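Local atomic coordinates of ribosomal protein s2-related protein (Deinococcus radiodurans, PDB entry 2JH3), a protein that carries a [4Fe-4S] cluster in one of its domains, resembles chelatases in fold, and may act as a sirohydrochlorin ferrochelatase. Residues Ala396-Gly401 with Cys450-Thr455; Thr390-Thr395 with Arg429-His434; Ala404-Ala409 with Val456-Val461. All coordinates share one frame; numbering follows the deposited sequence.

Contact 1: residues Ala396-Gly401 with Cys450-Thr455; sequences ARRQTG and CAEACT. With SF4 (iron/sulfur cluster), chain E.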
loop_
_atom_site.group_PDB
_atom_site.type_symbol
_atom_site.label_atom_id
_atom_site.label_comp_id
_atom_site.label_asym_id
_atom_site.label_seq_id
_atom_site.Cartn_x
_atom_site.Cartn_y
_atom_site.Cartn_z
ATOM N N ALA A 396 10.885 10.946 19.754
ATOM C CA ALA A 396 10.668 12.300 19.251
ATOM C C ALA A 396 11.723 13.285 19.808
ATOM O O ALA A 396 12.242 14.118 19.069
ATOM C CB ALA A 396 9.264 12.774 19.588
ATOM N N ARG A 397 11.997 13.151 21.103
ATOM C CA ARG A 397 12.963 13.994 21.823
ATOM C C ARG A 397 14.409 13.834 21.329
ATOM O O ARG A 397 15.177 14.789 21.462
ATOM C CB ARG A 397 12.951 13.667 23.299
ATOM C CG ARG A 397 11.924 14.378 24.090
ATOM C CD ARG A 397 12.092 13.994 25.554
ATOM N NE ARG A 397 13.115 14.718 26.320
ATOM C CZ ARG A 397 13.056 16.014 26.661
ATOM N NH1 ARG A 397 12.067 16.778 26.218
ATOM N NH2 ARG A 397 14.016 16.561 27.406
ATOM N N ARG A 398 14.813 12.666 20.810
ATOM C CA ARG A 398 16.176 12.563 20.261
ATOM C C ARG A 398 16.392 13.428 19.012
ATOM O O ARG A 398 17.555 13.792 18.705
ATOM C CB ARG A 398 16.554 11.152 19.842
ATOM C CG ARG A 398 16.655 10.175 20.932
ATOM C CD ARG A 398 17.418 8.891 20.494
ATOM N NE ARG A 398 16.899 8.313 19.264
ATOM C CZ ARG A 398 15.921 7.401 19.220
ATOM N NH1 ARG A 398 15.378 6.954 20.319
ATOM N NH2 ARG A 398 15.482 6.961 18.076
ATOM N N GLN A 399 15.309 13.723 18.287
ATOM C CA GLN A 399 15.390 14.301 16.952
ATOM C C GLN A 399 15.706 15.804 16.997
ATOM O O GLN A 399 15.422 16.498 18.005
ATOM C CB GLN A 399 14.105 14.019 16.134
ATOM C CG GLN A 399 13.520 12.563 16.210
ATOM C CD GLN A 399 14.506 11.518 15.846
ATOM O OE1 GLN A 399 14.589 10.491 16.501
ATOM N NE2 GLN A 399 15.305 11.772 14.796
ATOM N N THR A 400 16.342 16.260 15.903
ATOM C CA THR A 400 16.925 17.623 15.722
ATOM C C THR A 400 16.636 18.076 14.255
ATOM O O THR A 400 16.239 17.275 13.428
ATOM C CB THR A 400 18.476 17.714 16.058
ATOM O OG1 THR A 400 19.219 16.610 15.517
ATOM C CG2 THR A 400 18.728 17.722 17.504
ATOM N N GLY A 401 16.722 19.377 13.965
ATOM C CA GLY A 401 16.507 19.863 12.621
ATOM C C GLY A 401 15.040 20.043 12.350
ATOM O O GLY A 401 14.246 20.210 13.275
ATOM N N CYS A 450 6.838 -4.463 16.759
ATOM C CA CYS A 450 7.459 -3.176 16.492
ATOM C C CYS A 450 7.801 -2.563 17.852
ATOM O O CYS A 450 6.890 -2.319 18.681
ATOM C CB CYS A 450 6.591 -2.199 15.709
ATOM S SG CYS A 450 7.460 -0.622 15.488
ATOM N N ALA A 451 9.114 -2.360 18.098
ATOM C CA ALA A 451 9.574 -1.943 19.401
ATOM C C ALA A 451 9.747 -0.425 19.474
ATOM O O ALA A 451 10.001 0.117 20.569
ATOM C CB ALA A 451 10.922 -2.670 19.744
ATOM N N GLU A 452 9.627 0.277 18.335
ATOM C CA GLU A 452 9.960 1.723 18.321
ATOM C C GLU A 452 9.465 2.330 16.991
ATOM O O GLU A 452 9.576 1.689 15.921
ATOM C CB GLU A 452 11.486 1.987 18.513
ATOM C CG GLU A 452 11.749 3.476 18.708
ATOM C CD GLU A 452 13.151 3.821 19.020
ATOM O OE1 GLU A 452 14.000 2.930 18.988
ATOM O OE2 GLU A 452 13.371 4.977 19.338
ATOM N N ALA A 453 8.902 3.529 17.062
ATOM C CA ALA A 453 8.564 4.265 15.918
ATOM C C ALA A 453 9.750 4.413 14.985
ATOM O O ALA A 453 10.819 4.887 15.375
ATOM C CB ALA A 453 7.971 5.598 16.277
ATOM N N CYS A 454 9.507 4.062 13.713
ATOM C CA CYS A 454 10.524 4.096 12.618
ATOM C C CYS A 454 10.692 5.453 11.876
ATOM O O CYS A 454 9.887 6.404 12.039
ATOM C CB CYS A 454 10.225 2.968 11.579
ATOM S SG CYS A 454 8.839 3.314 10.584
ATOM N N THR A 455 11.724 5.566 11.050
ATOM C CA THR A 455 11.977 6.863 10.397
ATOM C C THR A 455 10.859 7.245 9.428
ATOM O O THR A 455 10.608 8.406 9.249
ATOM C CB THR A 455 13.354 6.984 9.679
ATOM O OG1 THR A 455 13.457 5.962 8.732
ATOM C CG2 THR A 455 14.488 6.852 10.704
HETATM FE FE1 SF4 E . 6.712 0.155 13.499
HETATM FE FE2 SF4 E . 7.253 1.726 11.352
HETATM FE FE3 SF4 E . 6.015 -0.659 11.042
HETATM FE FE4 SF4 E . 4.676 1.428 12.193
HETATM S S1 SF4 E . 5.441 1.342 9.999
HETATM S S2 SF4 E . 4.695 -0.742 12.972
HETATM S S3 SF4 E . 6.386 2.439 13.395
HETATM S S4 SF4 E . 8.195 -0.369 11.716
#
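The R398 guanidinium meets E452 edge-on: OE2 of E452 lies in its plane, off the end that carries NH1 and NH2, and the carboxylate is turned nearly square to it, the two planes 86° apart. Both terminal nitrogens close on that one oxygen. NH1 of R398 reaches OE2 of E452 at 3.0 Å on its syn lone pair, with an N-H...O angle of 155°; NH2 of R398 approaches OE2 of E452 from above the carboxylate plane at 3.2 Å. The result is an end-on salt bridge with a single acceptor rather than a two-oxygen pairing. E452 gets there with its CG anti to the backbone N (chi1 -171°) and an extended chain, while R398 bends at chi3. OE2 of E452 also takes a hydrogen bond from T395 OG1, and its OE1 forms a salt bridge with R56, so the carboxylate sits among several donors and is probably held in its charged form. The NE of R398 forms a salt bridge with E87. Replacing R398 by a leucine would probably deprive both E87 and E452 of this guanidinium and leave the E452 carboxylate freer to turn. E452 lies between two cluster ligands: C450 SG binds iron FE1 at 2.3 Å and C454 SG binds iron FE2 at 2.4 Å, and A453 CA passes 3.8 Å from the cluster sulfide S3. The backbone N of E452 gives a weak hydrogen bond to C450 SG, and C454 caps the start of the helix that follows. The salt bridge thus ties helix 392-398 to the cluster-binding loop between strand 448-450 and helix 455-467, with helix 78-88 of the chelatase-like part packing against R398 through R86 and E87.

Contact 2: residues Thr390-Thr395 with Arg429-His434; sequences TPWMST and RLWAGH
W392 and W431 lie side by side, their side chains pointing the same way, and touch through carbon alone: CZ3 of W431 stands 4.0 Å from CB of W392 and 4.2 Å from CE3 of W392. At the other end of the W431 side chain, its CB rests 3.3 Å from the backbone O of T390. A chi1 of 56°, with CG between the backbone N and the carbonyl carbon, carries the CZ3 corner of the W431 indole to W392 while CB stays against T390 O. Within its own turn, CB of R429 and CB of A432 pack on one face of that ring. The backbone of this turn folds tightly: R429 O accepts from both A432 N and H434 N, and G433 N bonds to L430 O, holding the turn that carries W431. W392, at the start of helix 392-398, also packs on L458 and V461 of helix 455-467 and V414 of helix 411-422. W431 itself belongs to the cluster pocket, touching the iron-sulfur cluster and its ligand C450. With no hydrogen bond between the segments, the contact rests on packing, carbon on carbon between the tryptophans and carbonyl on CB at T390, which probably helps hold W431 against the cluster.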
loop_
_atom_site.group_PDB
_atom_site.type_symbol
_atom_site.label_atom_id
_atom_site.label_comp_id
_atom_site.label_asym_id
_atom_site.label_seq_id
_atom_site.Cartn_x
_atom_site.Cartn_y
_atom_site.Cartn_z
ATOM N N THR A 390 10.599 1.372 23.101
ATOM C CA THR A 390 10.903 2.764 23.402
ATOM C C THR A 390 9.630 3.600 23.173
ATOM O O THR A 390 9.042 3.558 22.113
ATOM C CB THR A 390 12.045 3.178 22.484
ATOM O OG1 THR A 390 13.168 2.247 22.671
ATOM C CG2 THR A 390 12.442 4.665 22.640
ATOM N N PRO A 391 9.162 4.355 24.176
ATOM C CA PRO A 391 7.960 5.165 23.998
ATOM C C PRO A 391 8.133 6.268 22.986
ATOM O O PRO A 391 9.256 6.734 22.806
ATOM C CB PRO A 391 7.812 5.835 25.361
ATOM C CG PRO A 391 9.048 5.761 25.921
ATOM C CD PRO A 391 9.724 4.544 25.507
ATOM N N TRP A 392 7.057 6.657 22.336
ATOM C CA TRP A 392 7.087 7.690 21.333
ATOM C C TRP A 392 7.838 8.952 21.767
ATOM O O TRP A 392 8.678 9.475 21.023
ATOM C CB TRP A 392 5.660 8.069 20.909
ATOM C CG TRP A 392 5.651 9.363 20.255
ATOM C CD1 TRP A 392 5.481 10.627 20.847
ATOM C CD2 TRP A 392 5.931 9.604 18.888
ATOM N NE1 TRP A 392 5.566 11.617 19.851
ATOM C CE2 TRP A 392 5.867 11.018 18.670
ATOM C CE3 TRP A 392 6.205 8.781 17.808
ATOM C CZ2 TRP A 392 6.077 11.572 17.442
ATOM C CZ3 TRP A 392 6.413 9.357 16.583
ATOM C CH2 TRP A 392 6.398 10.735 16.414
ATOM N N MET A 393 7.556 9.476 22.959
ATOM C CA MET A 393 8.139 10.791 23.308
ATOM C C MET A 393 9.671 10.741 23.405
ATOM O O MET A 393 10.391 11.683 23.096
ATOM C CB MET A 393 7.537 11.317 24.626
ATOM C CG MET A 393 7.101 12.829 24.526
ATOM S SD MET A 393 8.130 13.968 23.482
ATOM C CE MET A 393 6.774 14.788 22.588
ATOM N N SER A 394 10.186 9.618 23.848
ATOM C CA SER A 394 11.588 9.393 23.807
ATOM C C SER A 394 12.270 9.400 22.373
ATOM O O SER A 394 13.307 10.066 22.142
ATOM C CB SER A 394 11.835 8.103 24.592
ATOM O OG SER A 394 13.174 7.856 24.501
ATOM N N THR A 395 11.685 8.689 21.399
ATOM C CA THR A 395 12.097 8.850 20.016
ATOM C C THR A 395 12.039 10.282 19.568
ATOM O O THR A 395 13.009 10.774 18.982
ATOM C CB THR A 395 11.175 8.034 19.082
ATOM O OG1 THR A 395 11.072 6.735 19.590
ATOM C CG2 THR A 395 11.679 7.973 17.631
ATOM N N ARG A 429 2.647 -2.324 16.813
ATOM C CA ARG A 429 3.292 -1.213 17.589
ATOM C C ARG A 429 3.137 -1.348 19.070
ATOM O O ARG A 429 2.273 -0.761 19.697
ATOM C CB ARG A 429 2.854 0.154 17.039
ATOM C CG ARG A 429 1.380 0.417 16.977
ATOM C CD ARG A 429 1.141 1.679 16.147
ATOM N NE ARG A 429 -0.268 2.105 16.029
ATOM C CZ ARG A 429 -1.111 1.617 15.126
ATOM N NH1 ARG A 429 -2.335 2.105 15.048
ATOM N NH2 ARG A 429 -0.741 0.660 14.261
ATOM N N LEU A 430 4.043 -2.106 19.659
ATOM C CA LEU A 430 4.088 -2.328 21.094
ATOM C C LEU A 430 4.239 -1.016 21.882
ATOM O O LEU A 430 3.733 -0.859 23.006
ATOM C CB LEU A 430 5.279 -3.190 21.399
ATOM C CG LEU A 430 5.115 -4.695 21.608
ATOM C CD1 LEU A 430 3.900 -5.363 20.982
ATOM C CD2 LEU A 430 6.444 -5.386 21.391
ATOM N N TRP A 431 4.929 -0.089 21.249
ATOM C CA TRP A 431 5.278 1.180 21.859
ATOM C C TRP A 431 4.046 2.068 21.986
ATOM O O TRP A 431 4.093 3.089 22.652
ATOM C CB TRP A 431 6.366 1.882 21.040
ATOM C CG TRP A 431 6.011 2.117 19.533
ATOM C CD1 TRP A 431 6.378 1.310 18.504
ATOM C CD2 TRP A 431 5.285 3.197 18.953
ATOM N NE1 TRP A 431 5.866 1.767 17.325
ATOM C CE2 TRP A 431 5.228 2.951 17.556
ATOM C CE3 TRP A 431 4.682 4.371 19.460
ATOM C CZ2 TRP A 431 4.568 3.804 16.662
ATOM C CZ3 TRP A 431 4.080 5.243 18.553
ATOM C CH2 TRP A 431 4.020 4.958 17.184
ATOM N N ALA A 432 2.997 1.759 21.230
ATOM C CA ALA A 432 1.751 2.520 21.263
ATOM C C ALA A 432 0.660 1.790 22.086
ATOM O O ALA A 432 -0.503 2.124 22.002
ATOM C CB ALA A 432 1.303 2.791 19.849
ATOM N N GLY A 433 1.032 0.745 22.807
ATOM C CA GLY A 433 0.074 -0.036 23.616
ATOM C C GLY A 433 -0.687 -1.109 22.865
ATOM O O GLY A 433 -1.568 -1.772 23.399
ATOM N N HIS A 434 -0.329 -1.333 21.617
ATOM C CA HIS A 434 -0.922 -2.464 20.902
ATOM C C HIS A 434 -0.246 -3.712 21.410
ATOM O O HIS A 434 0.935 -3.737 21.627
ATOM C CB HIS A 434 -0.722 -2.286 19.405
ATOM C CG HIS A 434 -1.593 -1.239 18.792
ATOM N ND1 HIS A 434 -2.160 -1.390 17.553
ATOM C CD2 HIS A 434 -2.018 -0.027 19.261
ATOM C CE1 HIS A 434 -2.918 -0.329 17.285
ATOM N NE2 HIS A 434 -2.851 0.505 18.311
#

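Contact 3: residues Ala404-Ala409 with Val456-Val461; sequences ARVQRA and VLLAAV
V406 and V461 point their side chains at each other, with CG1 of V406 and CG1 of V461 4.2 Å apart. The same CG1 of V406 also comes down on backbone, 3.3 Å from O of L458, because a chi1 of -64° places this methyl anti to the carbonyl carbon and leaves CG2 as the second arm. CG2 of V406 reaches across to CD2 of L458 at 4.4 Å, the leucine starting off to one side and bringing only its end nearer. The valine thus forks over the helix, one methyl on the carbonyl and V461, the other on the leucine tip. Here a 3-10 segment that starts before A404 and runs to R408 packs on helix 455-467 in the iron-sulfur cluster domain; its backbone bonds run from Q407 N to A404 O and from R408 N to R405 O. The two backbones come nearest at V406 and V461, whose CA atoms are 6.0 Å apart. One residue past the 3-10 segment, A409 faces the helix too, and its CB meets CG1 of V461 at 3.5 Å. That methyl of V461 lies anti to the backbone N (chi1 172°), where it serves A409 and V406 at once. Around these side chains W392 and A396 of helix 392-398 touch V406, V414 of helix 411-422 touches A409, and V417 lies against V461.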
loop_
_atom_site.group_PDB
_atom_site.type_symbol
_atom_site.label_atom_id
_atom_site.label_comp_id
_atom_site.label_asym_id
_atom_site.label_seq_id
_atom_site.Cartn_x
_atom_site.Cartn_y
_atom_site.Cartn_z
ATOM N N ALA A 404 12.662 17.740 14.450
ATOM C CA ALA A 404 12.314 17.962 15.872
ATOM C C ALA A 404 10.869 18.406 16.059
ATOM O O ALA A 404 10.307 18.355 17.126
ATOM C CB ALA A 404 13.175 19.002 16.434
ATOM N N ARG A 405 10.336 18.973 15.012
ATOM C CA ARG A 405 8.941 19.331 14.922
ATOM C C ARG A 405 7.996 18.174 15.313
ATOM O O ARG A 405 6.872 18.433 15.742
ATOM C CB ARG A 405 8.684 19.770 13.484
ATOM C CG ARG A 405 7.745 20.839 13.297
ATOM C CD ARG A 405 8.289 22.214 13.692
ATOM N NE ARG A 405 7.125 23.008 14.082
ATOM C CZ ARG A 405 6.955 23.646 15.241
ATOM N NH1 ARG A 405 7.915 23.716 16.203
ATOM N NH2 ARG A 405 5.789 24.248 15.415
ATOM N N VAL A 406 8.443 16.901 15.209
ATOM C CA VAL A 406 7.606 15.781 15.724
ATOM C C VAL A 406 7.247 15.930 17.197
ATOM O O VAL A 406 6.240 15.398 17.654
ATOM C CB VAL A 406 8.257 14.347 15.482
ATOM C CG1 VAL A 406 8.370 14.075 14.002
ATOM C CG2 VAL A 406 9.561 14.191 16.154
ATOM N N GLN A 407 8.092 16.661 17.931
ATOM C CA GLN A 407 7.886 16.973 19.337
ATOM C C GLN A 407 6.586 17.768 19.678
ATOM O O GLN A 407 6.198 17.851 20.835
ATOM C CB GLN A 407 9.097 17.721 19.894
ATOM C CG GLN A 407 10.342 16.863 20.086
ATOM C CD GLN A 407 11.679 17.654 20.101
ATOM O OE1 GLN A 407 11.721 18.810 20.533
ATOM N NE2 GLN A 407 12.766 17.017 19.650
ATOM N N ARG A 408 5.947 18.315 18.676
ATOM C CA ARG A 408 4.766 19.125 18.830
ATOM C C ARG A 408 3.500 18.323 18.604
ATOM O O ARG A 408 2.421 18.799 18.918
ATOM C CB ARG A 408 4.780 20.259 17.764
ATOM C CG ARG A 408 6.052 21.060 17.675
ATOM C CD ARG A 408 6.221 22.136 18.754
ATOM N NE ARG A 408 6.746 21.582 19.993
ATOM C CZ ARG A 408 6.042 21.483 21.111
ATOM N NH1 ARG A 408 4.777 21.945 21.167
ATOM N NH2 ARG A 408 6.606 20.933 22.188
ATOM N N ALA A 409 3.620 17.129 17.994
ATOM C CA ALA A 409 2.455 16.302 17.716
ATOM C C ALA A 409 1.762 15.874 19.008
ATOM O O ALA A 409 2.418 15.431 19.949
ATOM C CB ALA A 409 2.862 15.061 16.884
ATOM N N VAL A 456 10.155 6.266 8.860
ATOM C CA VAL A 456 9.078 6.563 7.909
ATOM C C VAL A 456 7.874 7.182 8.652
ATOM O O VAL A 456 7.268 8.186 8.170
ATOM C CB VAL A 456 8.723 5.347 7.067
ATOM C CG1 VAL A 456 7.382 5.539 6.300
ATOM C CG2 VAL A 456 9.838 5.064 6.029
ATOM N N LEU A 457 7.545 6.640 9.828
ATOM C CA LEU A 457 6.481 7.183 10.644
ATOM C C LEU A 457 6.849 8.561 11.211
ATOM O O LEU A 457 5.992 9.454 11.232
ATOM C CB LEU A 457 6.144 6.243 11.821
ATOM C CG LEU A 457 5.131 6.773 12.862
ATOM C CD1 LEU A 457 3.803 7.124 12.153
ATOM C CD2 LEU A 457 4.832 5.733 13.925
ATOM N N LEU A 458 8.113 8.739 11.638
ATOM C CA LEU A 458 8.563 10.063 12.134
ATOM C C LEU A 458 8.409 11.123 11.041
ATOM O O LEU A 458 7.932 12.226 11.283
ATOM C CB LEU A 458 10.017 10.027 12.564
ATOM C CG LEU A 458 10.308 9.228 13.801
ATOM C CD1 LEU A 458 11.754 8.864 13.931
ATOM C CD2 LEU A 458 9.874 9.974 15.019
ATOM N N ALA A 459 8.821 10.817 9.831
ATOM C CA ALA A 459 8.627 11.800 8.726
ATOM C C ALA A 459 7.149 12.106 8.401
ATOM O O ALA A 459 6.766 13.239 8.031
ATOM C CB ALA A 459 9.331 11.256 7.482
ATOM N N ALA A 460 6.303 11.094 8.510
ATOM C CA ALA A 460 4.840 11.284 8.271
ATOM C C ALA A 460 4.231 12.177 9.377
ATOM O O ALA A 460 3.344 13.033 9.103
ATOM C CB ALA A 460 4.130 9.927 8.204
ATOM N N VAL A 461 4.699 12.005 10.615
ATOM C CA VAL A 461 4.217 12.847 11.685
ATOM C C VAL A 461 4.739 14.261 11.518
ATOM O O VAL A 461 3.990 15.263 11.679
ATOM C CB VAL A 461 4.599 12.311 13.092
ATOM C CG1 VAL A 461 4.223 13.344 14.137
ATOM C CG2 VAL A 461 3.855 11.036 13.352
#

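Overall arrangement
All three contacts lie in the iron-sulfur cluster domain, and their segments interleave along the chain. Contact 3 is buried and wholly apolar between its side chains; contact 2 is partly buried and aromatic; contact 1, at the surface, relies on charge. Contacts 1 and 2 share helix 392-398 and are stitched together by a probable hydrogen bond from T390 N to A451 O, 2.9 Å long. Contacts 1 and 3 are joined by another, from Q407 NE2 to A396 O at 3.0 Å. Each contact includes a pocket residue in its second segment, but only in contact 2 does one of the touching side chains, W431, belong to the pocket.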